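Local coordinates for protein exodeoxyribonuclease (Neisseria meningitidis, PDB 2JC5) that probably cleaves DNA at apurinic or apyrimidinic sites as a metal-dependent endonuclease of DNA repair, with a likely 3'-5' exonuclease activity, at residues Q155-K160 and D198-T203; Y202-N207 and F244-P249; P227-K232 and V252-A257. All coordinates share one frame; numbering follows the deposited sequence. Where two conformers were deposited one is given.

Interaction 1: residues Q155-K160 and D198-T203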
ATOM      1  N   GLN A 155      -1.377   2.630 -16.352  1.00  6.56           N
ATOM      2  CA  GLN A 155      -1.639   3.257 -17.650  0.50  7.02           C
ATOM      3  C   GLN A 155      -0.759   4.483 -17.822  1.00  7.17           C
ATOM      4  O   GLN A 155      -0.126   4.916 -16.870  1.00  7.64           O
ATOM      5  CB  GLN A 155      -3.102   3.702 -17.720  0.50  7.62           C
ATOM      6  CG  GLN A 155      -4.114   2.596 -17.495  0.50  8.46           C
ATOM      7  CD  GLN A 155      -5.525   3.057 -17.789  0.50  8.01           C
ATOM      8  OE1 GLN A 155      -6.173   3.693 -16.957  0.50  8.59           O
ATOM      9  NE2 GLN A 155      -6.001   2.757 -18.985  0.50  8.92           N
ATOM     10  N   ASN A 156      -0.761   5.072 -19.017  1.00  7.64           N
ATOM     11  CA  ASN A 156       0.076   6.244 -19.279  1.00  7.54           C
ATOM     12  C   ASN A 156      -0.199   7.382 -18.300  1.00  8.17           C
ATOM     13  O   ASN A 156       0.723   8.076 -17.860  1.00  8.41           O
ATOM     14  CB  ASN A 156      -0.119   6.752 -20.709  1.00  9.06           C
ATOM     15  CG  ASN A 156       0.400   5.800 -21.753  1.00  9.64           C
ATOM     16  OD1 ASN A 156       1.122   4.867 -21.455  1.00 10.21           O
ATOM     17  ND2 ASN A 156       0.043   6.061 -23.004  1.00 11.51           N
ATOM     18  N   ILE A 157      -1.473   7.564 -17.966  1.00  7.70           N
ATOM     19  CA  ILE A 157      -1.881   8.609 -17.025  1.00  8.13           C
ATOM     20  C   ILE A 157      -1.236   8.474 -15.638  1.00  8.35           C
ATOM     21  O   ILE A 157      -1.136   9.444 -14.887  1.00  8.03           O
ATOM     22  CB  ILE A 157      -3.426   8.639 -16.883  1.00  9.67           C
ATOM     23  CG1 ILE A 157      -3.909   9.860 -16.109  1.00  9.96           C
ATOM     24  CG2 ILE A 157      -3.984   7.367 -16.263  1.00 10.29           C
ATOM     25  CD1 ILE A 157      -5.407  10.002 -15.990  1.00 12.96           C
ATOM     26  N   ASP A 158      -0.803   7.270 -15.311  1.00  6.66           N
ATOM     27  CA  ASP A 158      -0.296   6.959 -13.973  1.00  6.27           C
ATOM     28  C   ASP A 158       1.175   7.316 -13.730  1.00  6.55           C
ATOM     29  O   ASP A 158       1.681   7.104 -12.633  1.00  6.49           O
ATOM     30  CB  ASP A 158      -0.559   5.481 -13.692  1.00  5.94           C
ATOM     31  CG  ASP A 158      -2.030   5.163 -13.661  1.00  7.41           C
ATOM     32  OD1 ASP A 158      -2.754   5.880 -12.931  1.00  6.64           O
ATOM     33  OD2 ASP A 158      -2.460   4.208 -14.347  1.00  8.61           O
ATOM     34  N   LEU A 159       1.872   7.846 -14.733  1.00  6.51           N
ATOM     35  CA  LEU A 159       3.215   8.364 -14.491  1.00  7.11           C
ATOM     36  C   LEU A 159       3.559   9.497 -15.456  1.00  7.18           C
ATOM     37  O   LEU A 159       2.980   9.614 -16.542  1.00  8.28           O
ATOM     38  CB  LEU A 159       4.256   7.240 -14.519  1.00  7.69           C
ATOM     39  CG  LEU A 159       4.613   6.644 -15.886  1.00  8.01           C
ATOM     40  CD1 LEU A 159       5.838   5.760 -15.777  1.00  8.74           C
ATOM     41  CD2 LEU A 159       3.438   5.852 -16.493  1.00 10.27           C
ATOM     42  N   LYS A 160       4.495  10.338 -15.029  1.00  7.24           N
ATOM     43  CA  LYS A 160       4.865  11.523 -15.793  0.70  7.87           C
ATOM     44  C   LYS A 160       5.551  11.126 -17.099  1.00  8.27           C
ATOM     45  O   LYS A 160       5.207  11.644 -18.173  1.00  9.21           O
ATOM     46  CB  LYS A 160       5.786  12.416 -14.962  0.70  7.75           C
ATOM     47  CG  LYS A 160       6.460  13.591 -15.698  0.70  8.82           C
ATOM     48  CD  LYS A 160       5.488  14.549 -16.373  0.70 11.46           C
ATOM     49  CE  LYS A 160       4.685  15.335 -15.371  0.70 12.01           C
ATOM     50  NZ  LYS A 160       3.862  16.411 -16.020  0.70 11.10           N
ATOM     51  N   ASP A 198      -9.727  11.055 -14.421  1.00 12.85           N
ATOM     52  CA  ASP A 198      -8.812  11.901 -15.186  1.00 13.08           C
ATOM     53  C   ASP A 198      -7.726  12.550 -14.367  1.00 12.55           C
ATOM     54  O   ASP A 198      -6.972  13.363 -14.880  1.00 15.13           O
ATOM     55  CB  ASP A 198      -9.623  12.986 -15.905  1.00 14.49           C
ATOM     56  CG  ASP A 198     -10.570  12.399 -16.907  0.50 15.55           C
ATOM     57  OD1 ASP A 198     -10.120  11.528 -17.682  0.50 15.68           O
ATOM     58  OD2 ASP A 198     -11.765  12.762 -16.902  0.50 18.07           O
ATOM     59  N   VAL A 199      -7.606  12.166 -13.101  1.00 10.65           N
ATOM     60  CA  VAL A 199      -6.657  12.838 -12.217  1.00 10.90           C
ATOM     61  C   VAL A 199      -5.478  11.890 -11.971  1.00  9.98           C
ATOM     62  O   VAL A 199      -5.673  10.809 -11.391  1.00 10.09           O
ATOM     63  CB  VAL A 199      -7.319  13.229 -10.889  1.00 11.47           C
ATOM     64  CG1 VAL A 199      -6.325  13.937  -9.983  1.00 11.33           C
ATOM     65  CG2 VAL A 199      -8.536  14.111 -11.155  1.00 13.05           C
ATOM     66  N   PRO A 200      -4.268  12.266 -12.438  1.00  9.97           N
ATOM     67  CA  PRO A 200      -3.155  11.315 -12.354  1.00  8.71           C
ATOM     68  C   PRO A 200      -2.964  10.675 -10.969  1.00  7.50           C
ATOM     69  O   PRO A 200      -2.854   9.444 -10.863  1.00  8.43           O
ATOM     70  CB  PRO A 200      -1.954  12.155 -12.775  1.00  8.97           C
ATOM     71  CG  PRO A 200      -2.537  13.116 -13.773  1.00  9.77           C
ATOM     72  CD  PRO A 200      -3.870  13.495 -13.155  1.00 11.33           C
ATOM     73  N   GLY A 201      -2.856  11.481  -9.928  1.00  7.12           N
ATOM     74  CA  GLY A 201      -2.735  10.951  -8.579  1.00  6.96           C
ATOM     75  C   GLY A 201      -1.418  10.288  -8.240  1.00  6.42           C
ATOM     76  O   GLY A 201      -1.403   9.277  -7.539  1.00  6.95           O
ATOM     77  N   TYR A 202      -0.305  10.837  -8.725  1.00  5.99           N
ATOM     78  CA  TYR A 202       1.006  10.263  -8.408  1.00  5.84           C
ATOM     79  C   TYR A 202       1.189  10.177  -6.894  1.00  6.24           C
ATOM     80  O   TYR A 202       0.766  11.057  -6.153  1.00  7.16           O
ATOM     81  CB  TYR A 202       2.172  11.090  -8.972  1.00  6.41           C
ATOM     82  CG  TYR A 202       2.115  11.477 -10.422  1.00  6.70           C
ATOM     83  CD1 TYR A 202       1.536  10.663 -11.381  1.00  6.29           C
ATOM     84  CD2 TYR A 202       2.687  12.673 -10.853  1.00  6.55           C
ATOM     85  CE1 TYR A 202       1.510  11.034 -12.736  1.00  6.99           C
ATOM     86  CE2 TYR A 202       2.661  13.048 -12.189  1.00  7.90           C
ATOM     87  CZ  TYR A 202       2.064  12.238 -13.123  1.00  7.14           C
ATOM     88  OH  TYR A 202       2.037  12.652 -14.429  1.00  8.60           O
ATOM     89  N   THR A 203       1.869   9.117  -6.470  1.00  5.01           N
ATOM     90  CA  THR A 203       2.132   8.819  -5.069  1.00  5.36           C
ATOM     91  C   THR A 203       3.606   8.608  -4.751  1.00  4.76           C
ATOM     92  O   THR A 203       3.936   8.454  -3.582  1.00  6.14           O
ATOM     93  CB  THR A 203       1.363   7.554  -4.608  1.00  4.92           C
ATOM     94  OG1 THR A 203       1.802   6.410  -5.351  1.00  5.72           O
ATOM     95  CG2 THR A 203      -0.141   7.740  -4.771  1.00  7.08           C
TER
HETATM   96  O   HOH W   1      -0.001  11.659 -15.925  1.00  8.83           O

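Interaction 2: residues Y202-N207 and F244-P249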
ATOM      1  N   TYR A 202      -0.305  10.837  -8.725  1.00  5.99           N
ATOM      2  CA  TYR A 202       1.006  10.263  -8.408  1.00  5.84           C
ATOM      3  C   TYR A 202       1.189  10.177  -6.894  1.00  6.24           C
ATOM      4  O   TYR A 202       0.766  11.057  -6.153  1.00  7.16           O
ATOM      5  CB  TYR A 202       2.172  11.090  -8.972  1.00  6.41           C
ATOM      6  CG  TYR A 202       2.115  11.477 -10.422  1.00  6.70           C
ATOM      7  CD1 TYR A 202       1.536  10.663 -11.381  1.00  6.29           C
ATOM      8  CD2 TYR A 202       2.687  12.673 -10.853  1.00  6.55           C
ATOM      9  CE1 TYR A 202       1.510  11.034 -12.736  1.00  6.99           C
ATOM     10  CE2 TYR A 202       2.661  13.048 -12.189  1.00  7.90           C
ATOM     11  CZ  TYR A 202       2.064  12.238 -13.123  1.00  7.14           C
ATOM     12  OH  TYR A 202       2.037  12.652 -14.429  1.00  8.60           O
ATOM     13  N   THR A 203       1.869   9.117  -6.470  1.00  5.01           N
ATOM     14  CA  THR A 203       2.132   8.819  -5.069  1.00  5.36           C
ATOM     15  C   THR A 203       3.606   8.608  -4.751  1.00  4.76           C
ATOM     16  O   THR A 203       3.936   8.454  -3.582  1.00  6.14           O
ATOM     17  CB  THR A 203       1.363   7.554  -4.608  1.00  4.92           C
ATOM     18  OG1 THR A 203       1.802   6.410  -5.351  1.00  5.72           O
ATOM     19  CG2 THR A 203      -0.141   7.740  -4.771  1.00  7.08           C
ATOM     20  N   TRP A 204       4.481   8.626  -5.767  1.00  4.56           N
ATOM     21  CA  TRP A 204       5.916   8.424  -5.563  1.00  5.53           C
ATOM     22  C   TRP A 204       6.743   9.272  -6.507  1.00  5.31           C
ATOM     23  O   TRP A 204       6.396   9.424  -7.680  1.00  5.51           O
ATOM     24  CB  TRP A 204       6.276   6.949  -5.784  1.00  6.10           C
ATOM     25  CG  TRP A 204       7.743   6.677  -5.621  1.00  6.15           C
ATOM     26  CD1 TRP A 204       8.438   6.567  -4.458  1.00  6.40           C
ATOM     27  CD2 TRP A 204       8.682   6.480  -6.670  1.00  5.52           C
ATOM     28  NE1 TRP A 204       9.763   6.326  -4.717  1.00  7.01           N
ATOM     29  CE2 TRP A 204       9.941   6.254  -6.072  1.00  5.52           C
ATOM     30  CE3 TRP A 204       8.584   6.469  -8.061  1.00  6.55           C
ATOM     31  CZ2 TRP A 204      11.097   6.039  -6.813  1.00  6.57           C
ATOM     32  CZ3 TRP A 204       9.737   6.261  -8.795  1.00  6.85           C
ATOM     33  CH2 TRP A 204      10.982   6.047  -8.163  1.00  6.86           C
ATOM     34  N   TRP A 205       7.845   9.811  -5.979  1.00  5.51           N
ATOM     35  CA  TRP A 205       8.852  10.533  -6.752  1.00  6.05           C
ATOM     36  C   TRP A 205      10.187  10.082  -6.193  1.00  5.81           C
ATOM     37  O   TRP A 205      10.287   9.855  -4.987  1.00  6.93           O
ATOM     38  CB  TRP A 205       8.714  12.044  -6.568  1.00  5.91           C
ATOM     39  CG  TRP A 205       7.350  12.583  -6.867  1.00  5.14           C
ATOM     40  CD1 TRP A 205       6.963  13.266  -7.997  1.00  5.65           C
ATOM     41  CD2 TRP A 205       6.169  12.480  -6.044  1.00  5.98           C
ATOM     42  NE1 TRP A 205       5.633  13.598  -7.907  1.00  5.65           N
ATOM     43  CE2 TRP A 205       5.124  13.127  -6.728  1.00  5.23           C
ATOM     44  CE3 TRP A 205       5.906  11.922  -4.787  1.00  6.30           C
ATOM     45  CZ2 TRP A 205       3.839  13.208  -6.212  1.00  5.64           C
ATOM     46  CZ3 TRP A 205       4.639  12.008  -4.280  1.00  5.81           C
ATOM     47  CH2 TRP A 205       3.621  12.655  -4.982  1.00  6.02           C
ATOM     48  N   SER A 206      11.221   9.973  -7.028  1.00  6.09           N
ATOM     49  CA  SER A 206      12.439   9.318  -6.561  1.00  7.80           C
ATOM     50  C   SER A 206      13.235  10.070  -5.500  1.00  7.19           C
ATOM     51  O   SER A 206      14.040   9.459  -4.798  1.00  9.26           O
ATOM     52  CB  SER A 206      13.348   8.941  -7.718  1.00  8.93           C
ATOM     53  OG  SER A 206      14.003  10.052  -8.258  1.00 10.06           O
ATOM     54  N   ASN A 207      13.054  11.377  -5.384  1.00  8.69           N
ATOM     55  CA  ASN A 207      13.680  12.132  -4.309  1.00  9.41           C
ATOM     56  C   ASN A 207      12.829  13.376  -4.023  1.00 10.72           C
ATOM     57  O   ASN A 207      11.857  13.664  -4.755  1.00 12.81           O
ATOM     58  CB  ASN A 207      15.138  12.465  -4.689  1.00  9.69           C
ATOM     59  CG  ASN A 207      15.227  13.320  -5.938  1.00  9.34           C
ATOM     60  OD1 ASN A 207      14.670  14.420  -5.971  1.00 10.87           O
ATOM     61  ND2 ASN A 207      15.914  12.818  -6.979  1.00  8.88           N
ATOM     62  N   PHE A 244       6.860  13.167   4.236  1.00  8.19           N
ATOM     63  CA  PHE A 244       7.328  12.202   5.234  1.00  8.24           C
ATOM     64  C   PHE A 244       8.217  11.122   4.670  1.00  6.72           C
ATOM     65  O   PHE A 244       8.797  10.341   5.428  1.00  8.12           O
ATOM     66  CB  PHE A 244       6.134  11.456   5.842  1.00  8.35           C
ATOM     67  CG  PHE A 244       5.036  12.345   6.338  1.00  9.51           C
ATOM     68  CD1 PHE A 244       5.280  13.286   7.311  1.00  9.56           C
ATOM     69  CD2 PHE A 244       3.743  12.208   5.874  1.00  9.32           C
ATOM     70  CE1 PHE A 244       4.250  14.084   7.796  1.00  9.56           C
ATOM     71  CE2 PHE A 244       2.729  13.018   6.347  1.00  9.87           C
ATOM     72  CZ  PHE A 244       2.991  13.959   7.318  1.00  9.21           C
ATOM     73  N   SER A 245       8.306  11.063   3.347  1.00  7.32           N
ATOM     74  CA  SER A 245       8.761   9.887   2.661  1.00  6.31           C
ATOM     75  C   SER A 245       8.916  10.259   1.190  1.00  6.01           C
ATOM     76  O   SER A 245       8.459  11.338   0.784  1.00  8.00           O
ATOM     77  CB  SER A 245       7.696   8.784   2.800  1.00  7.48           C
ATOM     78  OG  SER A 245       7.927   7.689   1.953  1.00  8.29           O
ATOM     79  N   ASP A 246       9.507   9.374   0.396  1.00  5.91           N
ATOM     80  CA  ASP A 246       9.490   9.553  -1.068  1.00  5.50           C
ATOM     81  C   ASP A 246       8.118   9.271  -1.671  1.00  6.32           C
ATOM     82  O   ASP A 246       7.860   9.699  -2.790  1.00  6.97           O
ATOM     83  CB  ASP A 246      10.602   8.776  -1.802  1.00  7.57           C
ATOM     84  CG  ASP A 246      10.661   7.319  -1.462  1.00  8.82           C
ATOM     85  OD1 ASP A 246      10.005   6.862  -0.510  1.00  8.80           O
ATOM     86  OD2 ASP A 246      11.406   6.640  -2.184  1.00 10.54           O
ATOM     87  N   HIS A 247       7.242   8.604  -0.914  1.00  6.49           N
ATOM     88  CA  HIS A 247       5.843   8.462  -1.292  1.00  5.37           C
ATOM     89  C   HIS A 247       5.003   9.467  -0.530  1.00  7.00           C
ATOM     90  O   HIS A 247       5.423   9.974   0.518  1.00 10.11           O
ATOM     91  CB  HIS A 247       5.294   7.092  -0.914  1.00  5.83           C
ATOM     92  CG  HIS A 247       5.969   5.941  -1.587  1.00  6.12           C
ATOM     93  ND1 HIS A 247       5.350   5.153  -2.542  1.00  6.28           N
ATOM     94  CD2 HIS A 247       7.222   5.449  -1.454  1.00  6.08           C
ATOM     95  CE1 HIS A 247       6.188   4.212  -2.941  1.00  7.80           C
ATOM     96  NE2 HIS A 247       7.330   4.365  -2.296  1.00  7.80           N
ATOM     97  N   ALA A 248       3.815   9.747  -1.069  1.00  5.36           N
ATOM     98  CA  ALA A 248       2.778  10.506  -0.355  1.00  5.28           C
ATOM     99  C   ALA A 248       1.685   9.560   0.152  1.00  5.20           C
ATOM    100  O   ALA A 248       1.330   8.599  -0.536  1.00  7.93           O
ATOM    101  CB  ALA A 248       2.165  11.562  -1.283  1.00  7.44           C
ATOM    102  N   PRO A 249       1.118   9.833   1.344  1.00  4.83           N
ATOM    103  CA  PRO A 249      -0.012   9.022   1.810  1.00  5.82           C
ATOM    104  C   PRO A 249      -1.223   9.108   0.907  1.00  5.24           C
ATOM    105  O   PRO A 249      -1.568  10.188   0.432  1.00  7.44           O
ATOM    106  CB  PRO A 249      -0.329   9.616   3.186  1.00  6.63           C
ATOM    107  CG  PRO A 249       0.941  10.220   3.613  1.00  6.32           C
ATOM    108  CD  PRO A 249       1.534  10.803   2.359  1.00  6.16           C
TER

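Interaction 3: residues P227-K232 and V252-A257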
ATOM      1  N   PRO A 227     -16.308  -4.981  -4.466  1.00  8.72           N
ATOM      2  CA  PRO A 227     -17.341  -4.163  -5.119  1.00  9.15           C
ATOM      3  C   PRO A 227     -18.288  -3.364  -4.228  1.00  9.18           C
ATOM      4  O   PRO A 227     -18.481  -2.165  -4.480  1.00  9.70           O
ATOM      5  CB  PRO A 227     -18.113  -5.181  -5.972  1.00 10.73           C
ATOM      6  CG  PRO A 227     -17.275  -6.362  -6.053  1.00 12.24           C
ATOM      7  CD  PRO A 227     -16.350  -6.385  -4.906  1.00 10.92           C
ATOM      8  N   GLU A 228     -18.850  -3.961  -3.182  1.00  8.93           N
ATOM      9  CA  GLU A 228     -19.865  -3.238  -2.421  1.00 10.40           C
ATOM     10  C   GLU A 228     -19.221  -2.116  -1.637  1.00  9.37           C
ATOM     11  O   GLU A 228     -19.751  -1.004  -1.565  1.00 10.81           O
ATOM     12  CB  GLU A 228     -20.673  -4.184  -1.540  1.00 10.93           C
ATOM     13  CG  GLU A 228     -21.531  -5.094  -2.421  1.00 11.86           C
ATOM     14  CD  GLU A 228     -22.176  -6.255  -1.714  0.50 10.97           C
ATOM     15  OE1 GLU A 228     -21.454  -7.160  -1.260  0.50 11.25           O
ATOM     16  OE2 GLU A 228     -23.430  -6.287  -1.654  0.50 10.96           O
ATOM     17  N   LEU A 229     -18.041  -2.379  -1.095  1.00  8.87           N
ATOM     18  CA  LEU A 229     -17.331  -1.333  -0.366  1.00  7.90           C
ATOM     19  C   LEU A 229     -16.834  -0.217  -1.304  1.00  8.38           C
ATOM     20  O   LEU A 229     -16.823   0.958  -0.928  1.00  8.26           O
ATOM     21  CB  LEU A 229     -16.165  -1.925   0.437  1.00  7.39           C
ATOM     22  CG  LEU A 229     -15.297  -0.956   1.261  1.00  8.18           C
ATOM     23  CD1 LEU A 229     -16.087  -0.094   2.219  1.00  8.99           C
ATOM     24  CD2 LEU A 229     -14.240  -1.763   2.018  1.00  7.72           C
ATOM     25  N   ALA A 230     -16.429  -0.576  -2.523  1.00  7.28           N
ATOM     26  CA  ALA A 230     -15.996   0.429  -3.503  1.00  8.56           C
ATOM     27  C   ALA A 230     -17.117   1.434  -3.763  1.00  8.65           C
ATOM     28  O   ALA A 230     -16.862   2.619  -3.906  1.00  8.72           O
ATOM     29  CB  ALA A 230     -15.544  -0.221  -4.796  1.00  7.43           C
ATOM     30  N   ALA A 231     -18.353   0.939  -3.820  1.00  8.42           N
ATOM     31  CA  ALA A 231     -19.538   1.798  -4.021  1.00  8.17           C
ATOM     32  C   ALA A 231     -19.813   2.729  -2.843  1.00  7.93           C
ATOM     33  O   ALA A 231     -20.635   3.633  -2.957  1.00  8.61           O
ATOM     34  CB  ALA A 231     -20.777   0.937  -4.279  1.00 10.76           C
ATOM     35  N   LYS A 232     -19.139   2.501  -1.727  1.00  9.26           N
ATOM     36  CA  LYS A 232     -19.266   3.316  -0.527  1.00  9.60           C
ATOM     37  C   LYS A 232     -18.168   4.385  -0.396  1.00  7.97           C
ATOM     38  O   LYS A 232     -18.236   5.240   0.479  1.00  9.21           O
ATOM     39  CB  LYS A 232     -19.306   2.408   0.711  1.00 10.46           C
ATOM     40  CG  LYS A 232     -20.567   1.550   0.694  1.00 10.96           C
ATOM     41  CD  LYS A 232     -20.781   0.679   1.889  1.00 12.76           C
ATOM     42  CE  LYS A 232     -22.245   0.169   1.909  1.00 14.35           C
ATOM     43  NZ  LYS A 232     -23.326   1.244   1.847  1.00 16.23           N
ATOM     44  N   VAL A 252      -8.347   7.457   1.661  1.00  7.15           N
ATOM     45  CA  VAL A 252      -9.689   7.219   1.084  1.00  7.06           C
ATOM     46  C   VAL A 252     -10.694   7.189   2.217  1.00  6.39           C
ATOM     47  O   VAL A 252     -10.420   6.604   3.268  1.00  6.64           O
ATOM     48  CB  VAL A 252      -9.774   5.921   0.267  1.00  8.12           C
ATOM     49  CG1 VAL A 252     -11.152   5.782  -0.403  1.00  8.39           C
ATOM     50  CG2 VAL A 252      -8.666   5.885  -0.800  1.00  8.59           C
ATOM     51  N   GLU A 253     -11.846   7.829   1.993  1.00  7.30           N
ATOM     52  CA  GLU A 253     -12.941   7.864   2.954  1.00  8.57           C
ATOM     53  C   GLU A 253     -14.089   7.024   2.433  1.00  8.14           C
ATOM     54  O   GLU A 253     -14.537   7.238   1.308  1.00  7.76           O
ATOM     55  CB  GLU A 253     -13.388   9.317   3.171  1.00 10.33           C
ATOM     56  CG  GLU A 253     -12.318  10.121   3.865  1.00 14.21           C
ATOM     57  CD  GLU A 253     -12.669  11.569   4.049  0.50 14.54           C
ATOM     58  OE1 GLU A 253     -13.698  11.851   4.702  0.50 18.30           O
ATOM     59  OE2 GLU A 253     -11.892  12.422   3.561  0.50 18.67           O
ATOM     60  N   TYR A 254     -14.556   6.084   3.260  1.00  7.44           N
ATOM     61  CA  TYR A 254     -15.632   5.172   2.912  1.00  7.69           C
ATOM     62  C   TYR A 254     -16.824   5.385   3.839  1.00  8.12           C
ATOM     63  O   TYR A 254     -16.668   5.526   5.039  1.00  8.78           O
ATOM     64  CB  TYR A 254     -15.165   3.720   3.067  1.00  7.22           C
ATOM     65  CG  TYR A 254     -13.971   3.357   2.211  1.00  7.09           C
ATOM     66  CD1 TYR A 254     -12.674   3.532   2.690  1.00  7.52           C
ATOM     67  CD2 TYR A 254     -14.138   2.800   0.947  1.00  6.71           C
ATOM     68  CE1 TYR A 254     -11.577   3.202   1.911  1.00  7.15           C
ATOM     69  CE2 TYR A 254     -13.056   2.463   0.169  1.00  7.80           C
ATOM     70  CZ  TYR A 254     -11.777   2.668   0.644  1.00  6.98           C
ATOM     71  OH  TYR A 254     -10.688   2.345  -0.128  1.00  7.06           O
ATOM     72  N   ASP A 255     -18.021   5.410   3.266  1.00  7.54           N
ATOM     73  CA  ASP A 255     -19.248   5.473   4.064  1.00  9.09           C
ATOM     74  C   ASP A 255     -19.564   4.062   4.532  1.00  9.67           C
ATOM     75  O   ASP A 255     -20.389   3.373   3.937  1.00  9.92           O
ATOM     76  CB  ASP A 255     -20.378   6.044   3.227  1.00  9.15           C
ATOM     77  CG  ASP A 255     -21.662   6.158   3.985  1.00 10.61           C
ATOM     78  OD1 ASP A 255     -21.610   6.044   5.221  1.00 12.74           O
ATOM     79  OD2 ASP A 255     -22.713   6.372   3.337  1.00 10.62           O
ATOM     80  N   TYR A 256     -18.877   3.643   5.593  1.00  8.52           N
ATOM     81  CA  TYR A 256     -18.856   2.249   6.032  1.00  9.00           C
ATOM     82  C   TYR A 256     -18.464   2.140   7.502  1.00  9.12           C
ATOM     83  O   TYR A 256     -17.664   2.926   8.005  1.00 10.35           O
ATOM     84  CB  TYR A 256     -17.868   1.464   5.186  1.00  8.56           C
ATOM     85  CG  TYR A 256     -17.793  -0.009   5.481  1.00  8.86           C
ATOM     86  CD1 TYR A 256     -18.611  -0.919   4.830  1.00  9.21           C
ATOM     87  CD2 TYR A 256     -16.903  -0.496   6.426  1.00  8.32           C
ATOM     88  CE1 TYR A 256     -18.535  -2.277   5.098  1.00  9.71           C
ATOM     89  CE2 TYR A 256     -16.816  -1.835   6.681  1.00 10.07           C
ATOM     90  CZ  TYR A 256     -17.637  -2.729   6.021  1.00  8.21           C
ATOM     91  OH  TYR A 256     -17.544  -4.080   6.305  1.00 10.54           O
ATOM     92  N   ALA A 257     -19.080   1.176   8.180  1.00 10.06           N
ATOM     93  CA  ALA A 257     -18.657   0.711   9.495  1.00  9.54           C
ATOM     94  C   ALA A 257     -18.852  -0.793   9.586  1.00  9.56           C
ATOM     95  O   ALA A 257     -19.704  -1.359   8.900  1.00 10.84           O
ATOM     96  CB  ALA A 257     -19.450   1.410  10.579  1.00  9.60           C
TER
HETATM   97  O   HOH W   2     -22.990   2.528   4.055  1.00 22.39           O

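Interaction 1: residues Q155-K160 and D198-T203
The ring of Y202 lies along the backbone of D158-K160. With its CG anti to the carbonyl carbon (chi1 -50°), the ring runs from CB along this backbone. CD1 of Y202 comes to 3.8 Å from O of D158. CE1 of Y202 is next, 3.6 Å from CA of L159. The carbonyl O of I157 lies at the ring edge, near its plane, by CE1. CZ of Y202 is 3.6 Å from N of K160, met obliquely. At the tip, OH of Y202 reaches CA of K160 at 3.3 Å, with CB of K160 close by. No direct hydrogen bond joins the segments. One water links them, 2.7 Å from OH of Y202 and donating to O of I157.

Both segments are loops of the DNase I-like fold, and 156-158 makes a short 3-10 turn. D158 OD2 accepts from the backbone N of Q155, just ahead of that turn. D158 OD1 forms salt bridges with R219 and R193, and R193 also binds O of P200.

I157 extends its CG1 branch toward the D198-V199 backbone. CD1 of I157 ends 3.8 Å from C of D198. The carbonyl O of I157 meets CB of P200 at 3.5 Å.

Interaction 2: residues Y202-N207 and F244-P249
W204 and H247 form a single beta bridge, their CA atoms 4.3 Å apart. Two backbone hydrogen bonds flank it. A248 N donates to O of T203 at 2.8 Å, and W205 N donates to O of D246 at 3.2 Å. The second is the straighter, with an angle of 167° at the hydrogen. T203 O also receives a CA-H...O contact from H247.

The side chains of W204, D246 and H247 meet beside this bridge. W204 CG is anti to its own N (chi1 179°), which carries the indole past the imidazole to the carboxylate. NE1 of W204 donates to OD2 of D246 at 3.0 Å. The oxygen lies near the indole plane, but the N-H comes from above the carboxylate plane. W204 CB sits over a face of the H247 ring, a CH-pi contact. CD1 of W204 closes on NE2 of H247 at 3.3 Å, and the two rings are oblique, at 48°. The edge of the W205 ring meets O of D246 and CB of A248, the latter 3.9 Å from CZ3 of W205.

D246 is a metal ligand in this protein, though no metal is bound to it here. H247 is predicted to be catalytic, and its ND1 is hydrogen-bonded to D221. T203 OG1 also bonds to D221. S245 OG accepts from H247 N in an ST turn.

W204 lines the bicine pocket and meets W218 edge-to-face. T203 and W204 form a classic bulge against W218 of strand 217-225. H247 also touches N8 of strand 2-8 and I220 of strand 217-225.

Interaction 3: residues P227-K232 and V252-A257
L229, on helix 227-230, packs between Y254, the last residue of strand 250-254, and Y256 just after it. The strand belongs to one sheet of the DNase I-like fold. The helix follows strand 217-225 of the other sheet, so the contact joins the two sheets where the chain passes from 217-225 to 233-238.

Along 252-257, V252 lies over one face of the Y254 ring. CD2 of Y254 is 3.7 Å from CD1 of L229, and the two side chains cross at about a right angle. V145 and M191 also touch Y254, and its OH bonds to Q223. D255 follows, at the centre of an inverse gamma turn. Its N donates to O of K232 at 2.8 Å, almost straight at the hydrogen (177°), but approaches from above the carbonyl plane. With CG anti to its N (chi1 -177°), the Y256 ring reaches the other side of L229 CD1, and its CG is 3.7 Å from that methyl. The ring hydroxyl bonds to D143. K232 CD lies at the ring edge, 4.0 Å from CD1 of Y256. The lysine chain bends at its last torsion. NZ donates to a water 2.6 Å away, and this water donates to O of D255.

Overall arrangement
Interaction 2 is the most deeply buried of the three, and interactions 1 and 3 are only partly buried. Interactions 1 and 2 share Y202 and T203, their centres about 13 Å apart. Y202 serves the first and T203 the second, so one run of chain links the 155-160 loop to the predicted catalytic centre. Interaction 3 lies about 22 and 25 Å from the other two between centres, yet its strand 250-254 directly follows the 244-249 loop of interaction 2. Interaction 1 relies on a water, ring contacts and I157 against P200. Interaction 2 combines a beta bridge with an indole-carboxylate bond. Interaction 3 pairs apolar packing with one backbone bond and a water between K232 and D255.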